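Long-range contacts in endoglucanase FnCel5A (Fervidobacterium nodosum, PDB 3NCO), which probably hydrolyses internal beta-1,4-glucosidic bonds of cellulose, as a thermophile's endoglucanase of glycosyl hydrolase family 5: residues A[42-51]-A[86-96]; A[98-106]-A[118-126]. All blocks are in the same frame, centred on the assembly; numbering follows the deposited sequence.

Strand order 1-2-3-4-5-6-7-8 in a closed, all-parallel sheet identifies the fold as a TIM barrel, and the two contacts follow one another along its chain. Contact 1 closes first: helix 44-53 is followed by strand 57-60, and helix 78-93 then returns to lie beside helix 44-53, so two neighbouring outer helices meet through segments 42-51 and 86-96, with 34 residues between. After a short turn the chain enters strand 97-101, and contact 2 joins that strand and its loop (98-106) to helix 112-130 (118-126), with 11 residues between, ten of them helical. The contacts neither nest nor cross. They nevertheless meet, centres about 21 Å apart, where Ala91 CB packs 3.5 Å from Val98 CG2.

Contact 1: residues A[42-51]-A[86-96]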
loop_
_atom_site.group_PDB
_atom_site.type_symbol
_atom_site.label_atom_id
_atom_site.label_comp_id
_atom_site.label_asym_id
_atom_site.label_seq_id
_atom_site.Cartn_x
_atom_site.Cartn_y
_atom_site.Cartn_z
ATOM N N ILE A 42 6.822 -9.600 -12.219
ATOM C CA ILE A 42 5.361 -9.760 -12.373
ATOM C C ILE A 42 4.981 -10.462 -13.684
ATOM O O ILE A 42 5.218 -9.956 -14.771
ATOM C CB ILE A 42 4.614 -8.408 -12.213
ATOM C CG1 ILE A 42 4.999 -7.754 -10.856
ATOM C CG2 ILE A 42 3.067 -8.641 -12.366
ATOM C CD1 ILE A 42 4.536 -6.358 -10.666
ATOM N N GLU A 43 4.397 -11.634 -13.535
ATOM C CA GLU A 43 3.887 -12.406 -14.660
ATOM C C GLU A 43 2.453 -12.007 -14.900
ATOM O O GLU A 43 1.701 -11.761 -13.960
ATOM C CB GLU A 43 4.006 -13.948 -14.374
ATOM C CG GLU A 43 5.489 -14.407 -14.139
ATOM C CD GLU A 43 5.691 -15.943 -13.762
ATOM O OE1 GLU A 43 4.761 -16.777 -14.070
ATOM O OE2 GLU A 43 6.804 -16.354 -13.198
ATOM N N ASP A 44 2.045 -11.959 -16.176
ATOM C CA ASP A 44 0.653 -11.587 -16.469
ATOM C C ASP A 44 -0.301 -12.538 -15.779
ATOM O O ASP A 44 -1.407 -12.128 -15.368
ATOM C CB ASP A 44 0.410 -11.690 -17.985
ATOM C CG ASP A 44 1.048 -10.547 -18.771
ATOM O OD1 ASP A 44 1.743 -9.690 -18.165
ATOM O OD2 ASP A 44 0.835 -10.537 -20.035
ATOM N N GLU A 45 0.077 -13.816 -15.686
ATOM C CA GLU A 45 -0.808 -14.848 -15.069
ATOM C C GLU A 45 -1.101 -14.535 -13.593
ATOM O O GLU A 45 -2.098 -14.962 -13.059
ATOM C CB GLU A 45 -0.235 -16.273 -15.177
ATOM C CG GLU A 45 1.024 -16.439 -14.272
ATOM C CD GLU A 45 1.793 -17.748 -14.431
ATOM O OE1 GLU A 45 1.612 -18.680 -13.581
ATOM O OE2 GLU A 45 2.597 -17.855 -15.419
ATOM N N TYR A 46 -0.220 -13.781 -12.928
ATOM C CA TYR A 46 -0.423 -13.490 -11.507
ATOM C C TYR A 46 -1.766 -12.821 -11.259
ATOM O O TYR A 46 -2.424 -13.090 -10.234
ATOM C CB TYR A 46 0.668 -12.565 -10.983
ATOM C CG TYR A 46 2.038 -13.220 -10.777
ATOM C CD1 TYR A 46 2.211 -14.602 -10.908
ATOM C CD2 TYR A 46 3.112 -12.449 -10.366
ATOM C CE1 TYR A 46 3.482 -15.193 -10.690
ATOM C CE2 TYR A 46 4.360 -13.009 -10.128
ATOM C CZ TYR A 46 4.529 -14.376 -10.258
ATOM O OH TYR A 46 5.787 -14.927 -10.032
ATOM N N PHE A 47 -2.152 -11.948 -12.184
ATOM C CA PHE A 47 -3.438 -11.199 -11.968
ATOM C C PHE A 47 -4.681 -12.083 -12.124
ATOM O O PHE A 47 -5.685 -11.908 -11.380
ATOM C CB PHE A 47 -3.483 -9.939 -12.820
ATOM C CG PHE A 47 -2.375 -9.001 -12.516
ATOM C CD1 PHE A 47 -2.320 -8.351 -11.285
ATOM C CD2 PHE A 47 -1.369 -8.772 -13.439
ATOM C CE1 PHE A 47 -1.250 -7.471 -10.966
ATOM C CE2 PHE A 47 -0.294 -7.915 -13.146
ATOM C CZ PHE A 47 -0.249 -7.251 -11.921
ATOM N N LYS A 48 -4.619 -13.042 -13.047
ATOM C CA LYS A 48 -5.692 -14.008 -13.206
ATOM C C LYS A 48 -5.761 -14.875 -11.948
ATOM O O LYS A 48 -6.837 -15.147 -11.449
ATOM C CB LYS A 48 -5.463 -14.879 -14.469
ATOM C CG LYS A 48 -6.464 -16.015 -14.626
ATOM C CD LYS A 48 -6.132 -16.849 -15.855
ATOM C CE LYS A 48 -7.047 -18.096 -15.897
ATOM N NZ LYS A 48 -6.876 -18.978 -17.090
ATOM N N ILE A 49 -4.598 -15.253 -11.421
ATOM C CA ILE A 49 -4.499 -16.049 -10.167
ATOM C C ILE A 49 -5.079 -15.317 -8.960
ATOM O O ILE A 49 -5.867 -15.846 -8.178
ATOM C CB ILE A 49 -3.030 -16.456 -9.970
ATOM C CG1 ILE A 49 -2.658 -17.499 -11.037
ATOM C CG2 ILE A 49 -2.735 -17.004 -8.585
ATOM C CD1 ILE A 49 -1.170 -17.680 -11.246
ATOM N N ILE A 50 -4.656 -14.079 -8.814
ATOM C CA ILE A 50 -5.185 -13.248 -7.747
ATOM C C ILE A 50 -6.707 -13.085 -7.811
ATOM O O ILE A 50 -7.412 -13.192 -6.800
ATOM C CB ILE A 50 -4.448 -11.855 -7.763
ATOM C CG1 ILE A 50 -2.957 -12.047 -7.375
ATOM C CG2 ILE A 50 -5.140 -10.812 -6.800
ATOM C CD1 ILE A 50 -2.097 -10.796 -7.576
ATOM N N LYS A 51 -7.211 -12.787 -9.003
ATOM C CA LYS A 51 -8.659 -12.562 -9.136
ATOM C C LYS A 51 -9.386 -13.868 -8.863
ATOM O O LYS A 51 -10.358 -13.859 -8.107
ATOM C CB LYS A 51 -9.010 -12.045 -10.532
ATOM C CG LYS A 51 -10.564 -11.818 -10.778
ATOM C CD LYS A 51 -11.099 -10.676 -9.921
ATOM C CE LYS A 51 -12.619 -10.429 -10.159
ATOM N NZ LYS A 51 -13.020 -9.172 -9.461
ATOM N N HIS A 86 1.599 -1.649 -19.147
ATOM C CA HIS A 86 1.261 -3.041 -19.446
ATOM C C HIS A 86 0.717 -3.774 -18.216
ATOM O O HIS A 86 -0.312 -4.455 -18.263
ATOM C CB HIS A 86 2.449 -3.800 -20.014
ATOM C CG HIS A 86 2.209 -5.273 -20.097
ATOM N ND1 HIS A 86 1.445 -5.849 -21.099
ATOM C CD2 HIS A 86 2.553 -6.276 -19.255
ATOM C CE1 HIS A 86 1.377 -7.159 -20.894
ATOM N NE2 HIS A 86 2.044 -7.444 -19.778
ATOM N N VAL A 87 1.392 -3.578 -17.074
ATOM C CA VAL A 87 1.003 -4.301 -15.870
ATOM C C VAL A 87 -0.381 -3.834 -15.360
ATOM O O VAL A 87 -1.197 -4.622 -14.865
ATOM C CB VAL A 87 2.107 -4.081 -14.796
ATOM C CG1 VAL A 87 1.629 -4.412 -13.444
ATOM C CG2 VAL A 87 3.324 -4.900 -15.156
ATOM N N VAL A 88 -0.624 -2.535 -15.398
ATOM C CA VAL A 88 -1.967 -2.015 -15.055
ATOM C C VAL A 88 -3.032 -2.544 -15.993
ATOM O O VAL A 88 -4.115 -2.942 -15.521
ATOM C CB VAL A 88 -2.033 -0.541 -15.300
ATOM C CG1 VAL A 88 -3.452 -0.026 -15.061
ATOM C CG2 VAL A 88 -1.117 0.115 -14.289
ATOM N N ASP A 89 -2.713 -2.583 -17.294
ATOM C CA ASP A 89 -3.656 -3.087 -18.305
ATOM C C ASP A 89 -4.089 -4.518 -17.991
ATOM O O ASP A 89 -5.282 -4.847 -18.012
ATOM C CB ASP A 89 -3.025 -3.077 -19.703
ATOM C CG ASP A 89 -2.925 -1.691 -20.309
ATOM O OD1 ASP A 89 -3.575 -0.755 -19.811
ATOM O OD2 ASP A 89 -2.196 -1.583 -21.331
ATOM N N VAL A 90 -3.108 -5.378 -17.710
ATOM C CA VAL A 90 -3.413 -6.768 -17.417
ATOM C C VAL A 90 -4.237 -6.892 -16.130
ATOM O O VAL A 90 -5.138 -7.713 -16.036
ATOM C CB VAL A 90 -2.109 -7.581 -17.290
ATOM C CG1 VAL A 90 -2.413 -9.000 -16.883
ATOM C CG2 VAL A 90 -1.335 -7.577 -18.590
ATOM N N ALA A 91 -3.921 -6.105 -15.110
ATOM C CA ALA A 91 -4.713 -6.286 -13.889
ATOM C C ALA A 91 -6.167 -5.830 -14.091
ATOM O O ALA A 91 -7.084 -6.477 -13.629
ATOM C CB ALA A 91 -4.068 -5.489 -12.739
ATOM N N LEU A 92 -6.361 -4.747 -14.842
ATOM C CA LEU A 92 -7.720 -4.249 -15.151
ATOM C C LEU A 92 -8.438 -5.239 -16.049
ATOM O O LEU A 92 -9.669 -5.408 -15.963
ATOM C CB LEU A 92 -7.652 -2.871 -15.805
ATOM C CG LEU A 92 -7.244 -1.686 -14.970
ATOM C CD1 LEU A 92 -7.125 -0.478 -15.900
ATOM C CD2 LEU A 92 -8.277 -1.469 -13.828
ATOM N N LYS A 93 -7.673 -5.911 -16.897
ATOM C CA LYS A 93 -8.253 -6.909 -17.759
ATOM C C LYS A 93 -8.863 -8.046 -16.933
ATOM O O LYS A 93 -9.849 -8.635 -17.327
ATOM C CB LYS A 93 -7.196 -7.450 -18.759
ATOM C CG LYS A 93 -7.608 -8.727 -19.484
ATOM C CD LYS A 93 -6.433 -9.308 -20.318
ATOM C CE LYS A 93 -6.928 -10.432 -21.260
ATOM N NZ LYS A 93 -5.781 -10.992 -22.060
ATOM N N ASN A 94 -8.252 -8.316 -15.770
ATOM C CA ASN A 94 -8.708 -9.390 -14.883
ATOM C C ASN A 94 -9.634 -8.836 -13.795
ATOM O O ASN A 94 -9.837 -9.473 -12.743
ATOM C CB ASN A 94 -7.488 -10.069 -14.241
ATOM C CG ASN A 94 -6.819 -11.011 -15.187
ATOM O OD1 ASN A 94 -7.276 -12.137 -15.383
ATOM N ND2 ASN A 94 -5.734 -10.537 -15.824
ATOM N N ASP A 95 -10.225 -7.673 -14.067
ATOM C CA ASP A 95 -11.300 -7.122 -13.215
ATOM C C ASP A 95 -10.849 -6.890 -11.761
ATOM O O ASP A 95 -11.629 -7.066 -10.803
ATOM C CB ASP A 95 -12.536 -8.007 -13.260
ATOM C CG ASP A 95 -13.223 -7.975 -14.617
ATOM O OD1 ASP A 95 -13.029 -7.008 -15.385
ATOM O OD2 ASP A 95 -13.982 -8.921 -14.906
ATOM N N LEU A 96 -9.606 -6.456 -11.599
ATOM C CA LEU A 96 -9.123 -6.021 -10.273
ATOM C C LEU A 96 -9.141 -4.518 -10.224
ATOM O O LEU A 96 -8.859 -3.882 -11.240
ATOM C CB LEU A 96 -7.679 -6.502 -10.070
ATOM C CG LEU A 96 -7.554 -8.030 -9.963
ATOM C CD1 LEU A 96 -6.062 -8.492 -10.134
ATOM C CD2 LEU A 96 -8.088 -8.554 -8.626
HETATM O O HOH W 1 -3.746 -12.381 -17.095
#
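Ala91 places its methyl over one face of the Phe47 ring, CB lying 3.9 Å from the ring centroid and close to the ring normal, which meets the geometry of a CH-pi contact. The ring is also bordered by Val90 CG1, 3.6 Å from Phe47 CD2, and by Val87 CG1 near CZ, both approaching obliquely, while Leu96 CD1 sits at its edge. Helices 44-51 and 86-93 cross at -30° with axes 8.7 Å apart, as neighbouring outer helices of a TIM barrel; Phe47 and Ala91 also touch Val58 of strand 57-60 beneath them. Past the aromatic centre, Asn94 ND2 donates to Val90 O (2.9 Å) and to a water that in turn donates to Asp44 O, so the amide's rotation is fixed and the water bridges the helices. Asp95, with positive phi, is the C-prime residue of the Schellman motif ending helix 78-93. Asp95 O accepts from Lys51 NZ at 2.9 Å, with the donor above the carbonyl plane; the bend at chi2 (67°) turns the lysine chain across Asn94 O on the way. At the other end, His86 NE2 donates to the syn side of Asp44 OD1 over 2.8 Å, the ring and carboxylate planes 33° apart.

Contact 2: residues A[98-106]-A[118-126]; sequences VIINCHHFE and VLVEIWKQV
Phe105 turns its ring away from its own backbone N (chi1 -165°), toward helix 118-126, where the ring edge meets Val118: Phe105 CZ lies 3.8 Å from Val118 CG1. Ile100 takes a rarer course, its CG1 held between the backbone N and the carbonyl carbon (chi1 65°), and the chain then extends so that CD1 comes 3.9 Å from Val126 CG1, the two side chains sliding past each other in opposite directions.

Along the phenyl edge, Phe105 CE1 lies 4.0 Å from Leu119 N and also approaches Ile122 CD1, which comes in obliquely. Were Phe105 cut back to an alanine, Val118, Leu119 and Ile122 would probably lose their aromatic neighbour and a gap would open between loop and helix. Between Phe105 and Ile100, Cys102 SG touches Leu119 CD1 at 3.9 Å, while Cys102 CB lies obliquely against the Trp123 indole, 3.9 Å from NE1.

The indole reaches the strand by its benzo edge, with Trp123 CH2 3.8 Å from Ile100 O and near the ring plane. Its NE1 donates to Ile141 O, beyond strand 137-140, and its ring meets that of Phe139, so Trp123 lies between its own helix and strands 97-101 and 137-140, touching Val161 and Ile165 of helix 151-168 as well. The strand and helix directions differ by 146°, and their axes approach to 11.6 Å, a spacing bridged by side chains; this is the beta-alpha unit of a TIM barrel, and the loop after the strand contributes Cys102 and Phe105, the latter at the N-cap position of helix 106-110.

No hydrogen bond crosses between the segments and every touching residue is buried, which implies cohesion by apolar contact, with the indole N-H satisfied by a neighbouring backbone carbonyl.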
loop_
_atom_site.group_PDB
_atom_site.type_symbol
_atom_site.label_atom_id
_atom_site.label_comp_id
_atom_site.label_asym_id
_atom_site.label_seq_id
_atom_site.Cartn_x
_atom_site.Cartn_y
_atom_site.Cartn_z
ATOM N N VAL A 98 -7.017 -1.373 -9.144
ATOM C CA VAL A 98 -5.560 -1.338 -9.149
ATOM C C VAL A 98 -5.127 -0.036 -8.489
ATOM O O VAL A 98 -5.674 1.036 -8.847
ATOM C CB VAL A 98 -5.009 -1.390 -10.590
ATOM C CG1 VAL A 98 -3.491 -1.353 -10.558
ATOM C CG2 VAL A 98 -5.583 -2.644 -11.315
ATOM N N ILE A 99 -4.162 -0.143 -7.549
ATOM C CA ILE A 99 -3.602 1.033 -6.876
ATOM C C ILE A 99 -2.142 1.087 -7.326
ATOM O O ILE A 99 -1.414 0.114 -7.141
ATOM C CB ILE A 99 -3.685 0.882 -5.338
ATOM C CG1 ILE A 99 -5.135 0.915 -4.777
ATOM C CG2 ILE A 99 -2.942 2.042 -4.660
ATOM C CD1 ILE A 99 -5.282 0.266 -3.432
ATOM N N ILE A 100 -1.732 2.195 -7.973
ATOM C CA ILE A 100 -0.303 2.349 -8.320
ATOM C C ILE A 100 0.246 3.511 -7.460
ATOM O O ILE A 100 -0.437 4.550 -7.332
ATOM C CB ILE A 100 -0.073 2.593 -9.863
ATOM C CG1 ILE A 100 -0.691 3.950 -10.329
ATOM C CG2 ILE A 100 -0.476 1.332 -10.777
ATOM C CD1 ILE A 100 -0.396 4.219 -11.858
ATOM N N ASN A 101 1.462 3.344 -6.929
ATOM C CA ASN A 101 1.982 4.282 -5.911
ATOM C C ASN A 101 3.364 4.759 -6.453
ATOM O O ASN A 101 3.820 4.363 -7.522
ATOM C CB ASN A 101 2.042 3.661 -4.453
ATOM C CG ASN A 101 3.239 2.713 -4.213
ATOM O OD1 ASN A 101 4.092 2.514 -5.110
ATOM N ND2 ASN A 101 3.296 2.088 -3.002
ATOM N N CYS A 102 4.051 5.604 -5.668
ATOM C CA CYS A 102 5.493 5.691 -5.769
ATOM C C CYS A 102 6.067 5.202 -4.433
ATOM O O CYS A 102 5.522 5.499 -3.368
ATOM C CB CYS A 102 5.859 7.147 -6.016
ATOM S SG CYS A 102 7.648 7.466 -6.323
ATOM N N HIS A 103 7.176 4.473 -4.501
ATOM C CA HIS A 103 7.660 3.637 -3.400
ATOM C C HIS A 103 9.196 3.670 -3.442
ATOM O O HIS A 103 9.835 3.793 -4.516
ATOM C CB HIS A 103 7.175 2.222 -3.653
ATOM C CG HIS A 103 6.903 1.371 -2.447
ATOM N ND1 HIS A 103 7.863 0.716 -1.700
ATOM C CD2 HIS A 103 5.721 0.954 -1.962
ATOM C CE1 HIS A 103 7.272 -0.084 -0.815
ATOM N NE2 HIS A 103 5.974 0.073 -0.935
ATOM N N HIS A 104 9.792 3.638 -2.254
ATOM C CA HIS A 104 11.248 3.527 -2.169
ATOM C C HIS A 104 11.977 4.654 -2.923
ATOM O O HIS A 104 12.847 4.386 -3.724
ATOM C CB HIS A 104 11.707 2.140 -2.667
ATOM C CG HIS A 104 13.051 1.741 -2.152
ATOM N ND1 HIS A 104 13.244 0.616 -1.359
ATOM C CD2 HIS A 104 14.266 2.328 -2.281
ATOM C CE1 HIS A 104 14.532 0.525 -1.041
ATOM N NE2 HIS A 104 15.162 1.561 -1.567
ATOM N N PHE A 105 11.645 5.895 -2.610
ATOM C CA PHE A 105 12.399 7.048 -3.123
ATOM C C PHE A 105 13.395 7.505 -2.024
ATOM O O PHE A 105 13.094 8.401 -1.247
ATOM C CB PHE A 105 11.382 8.123 -3.484
ATOM C CG PHE A 105 11.911 9.239 -4.338
ATOM C CD1 PHE A 105 10.989 10.111 -4.970
ATOM C CD2 PHE A 105 13.295 9.455 -4.535
ATOM C CE1 PHE A 105 11.462 11.195 -5.747
ATOM C CE2 PHE A 105 13.754 10.502 -5.335
ATOM C CZ PHE A 105 12.818 11.379 -5.950
ATOM N N GLU A 106 14.587 6.868 -1.969
ATOM C CA GLU A 106 15.513 7.058 -0.847
ATOM C C GLU A 106 15.910 8.524 -0.677
ATOM O O GLU A 106 15.963 9.025 0.459
ATOM C CB GLU A 106 16.769 6.161 -0.988
ATOM C CG GLU A 106 16.503 4.638 -0.702
ATOM C CD GLU A 106 17.757 3.690 -0.916
ATOM O OE1 GLU A 106 18.940 4.146 -0.799
ATOM O OE2 GLU A 106 17.561 2.473 -1.208
ATOM N N VAL A 118 10.909 16.628 -7.339
ATOM C CA VAL A 118 11.104 15.549 -8.302
ATOM C C VAL A 118 9.866 14.640 -8.250
ATOM O O VAL A 118 9.346 14.226 -9.283
ATOM C CB VAL A 118 12.414 14.748 -8.038
ATOM C CG1 VAL A 118 12.560 13.596 -9.034
ATOM C CG2 VAL A 118 13.626 15.689 -8.067
ATOM N N LEU A 119 9.351 14.376 -7.044
ATOM C CA LEU A 119 8.112 13.622 -6.919
ATOM C C LEU A 119 6.972 14.337 -7.636
ATOM O O LEU A 119 6.146 13.706 -8.319
ATOM C CB LEU A 119 7.761 13.414 -5.424
ATOM C CG LEU A 119 6.489 12.605 -5.173
ATOM C CD1 LEU A 119 6.665 11.141 -5.589
ATOM C CD2 LEU A 119 6.197 12.777 -3.680
ATOM N N VAL A 120 6.925 15.668 -7.477
ATOM C CA VAL A 120 5.860 16.407 -8.186
ATOM C C VAL A 120 5.941 16.129 -9.706
ATOM O O VAL A 120 4.897 15.899 -10.382
ATOM C CB VAL A 120 5.908 17.914 -7.912
ATOM C CG1 VAL A 120 4.961 18.648 -8.792
ATOM C CG2 VAL A 120 5.538 18.210 -6.436
ATOM N N GLU A 121 7.153 16.191 -10.272
ATOM C CA GLU A 121 7.326 15.956 -11.721
ATOM C C GLU A 121 7.022 14.512 -12.118
ATOM O O GLU A 121 6.403 14.279 -13.157
ATOM C CB GLU A 121 8.738 16.295 -12.164
ATOM C CG GLU A 121 9.090 17.786 -12.046
ATOM C CD GLU A 121 8.038 18.706 -12.692
ATOM O OE1 GLU A 121 7.697 18.493 -13.878
ATOM O OE2 GLU A 121 7.527 19.635 -12.030
ATOM N N ILE A 122 7.397 13.553 -11.278
ATOM C CA ILE A 122 7.018 12.142 -11.534
ATOM C C ILE A 122 5.517 12.033 -11.660
ATOM O O ILE A 122 4.988 11.486 -12.627
ATOM C CB ILE A 122 7.549 11.202 -10.408
ATOM C CG1 ILE A 122 9.049 11.027 -10.599
ATOM C CG2 ILE A 122 6.818 9.819 -10.410
ATOM C CD1 ILE A 122 9.773 10.452 -9.381
ATOM N N TRP A 123 4.812 12.584 -10.693
ATOM C CA TRP A 123 3.367 12.471 -10.691
ATOM C C TRP A 123 2.681 13.263 -11.809
ATOM O O TRP A 123 1.609 12.852 -12.313
ATOM C CB TRP A 123 2.804 12.770 -9.306
ATOM C CG TRP A 123 2.733 11.451 -8.508
ATOM C CD1 TRP A 123 3.505 11.060 -7.395
ATOM C CD2 TRP A 123 1.909 10.342 -8.821
ATOM N NE1 TRP A 123 3.144 9.789 -7.003
ATOM C CE2 TRP A 123 2.188 9.316 -7.880
ATOM C CE3 TRP A 123 0.948 10.120 -9.822
ATOM C CZ2 TRP A 123 1.513 8.075 -7.909
ATOM C CZ3 TRP A 123 0.279 8.931 -9.852
ATOM C CH2 TRP A 123 0.552 7.888 -8.907
ATOM N N LYS A 124 3.261 14.391 -12.206
ATOM C CA LYS A 124 2.692 15.109 -13.354
ATOM C C LYS A 124 2.672 14.164 -14.562
ATOM O O LYS A 124 1.677 14.087 -15.319
ATOM C CB LYS A 124 3.539 16.338 -13.647
ATOM C CG LYS A 124 3.071 17.113 -14.861
ATOM C CD LYS A 124 3.873 18.412 -14.953
ATOM C CE LYS A 124 3.296 19.380 -16.032
ATOM N NZ LYS A 124 2.026 20.067 -15.516
ATOM N N GLN A 125 3.759 13.437 -14.735
ATOM C CA GLN A 125 3.886 12.508 -15.837
ATOM C C GLN A 125 3.001 11.259 -15.709
ATOM O O GLN A 125 2.431 10.812 -16.709
ATOM C CB GLN A 125 5.320 12.078 -15.951
ATOM C CG GLN A 125 6.162 13.210 -16.466
ATOM C CD GLN A 125 7.603 12.796 -16.486
ATOM O OE1 GLN A 125 8.001 12.041 -17.350
ATOM N NE2 GLN A 125 8.371 13.205 -15.472
ATOM N N VAL A 126 2.968 10.640 -14.548
ATOM C CA VAL A 126 2.173 9.424 -14.364
ATOM C C VAL A 126 0.682 9.768 -14.519
ATOM O O VAL A 126 -0.070 9.065 -15.271
ATOM C CB VAL A 126 2.411 8.789 -12.998
ATOM C CG1 VAL A 126 1.501 7.535 -12.852
ATOM C CG2 VAL A 126 3.898 8.430 -12.807
#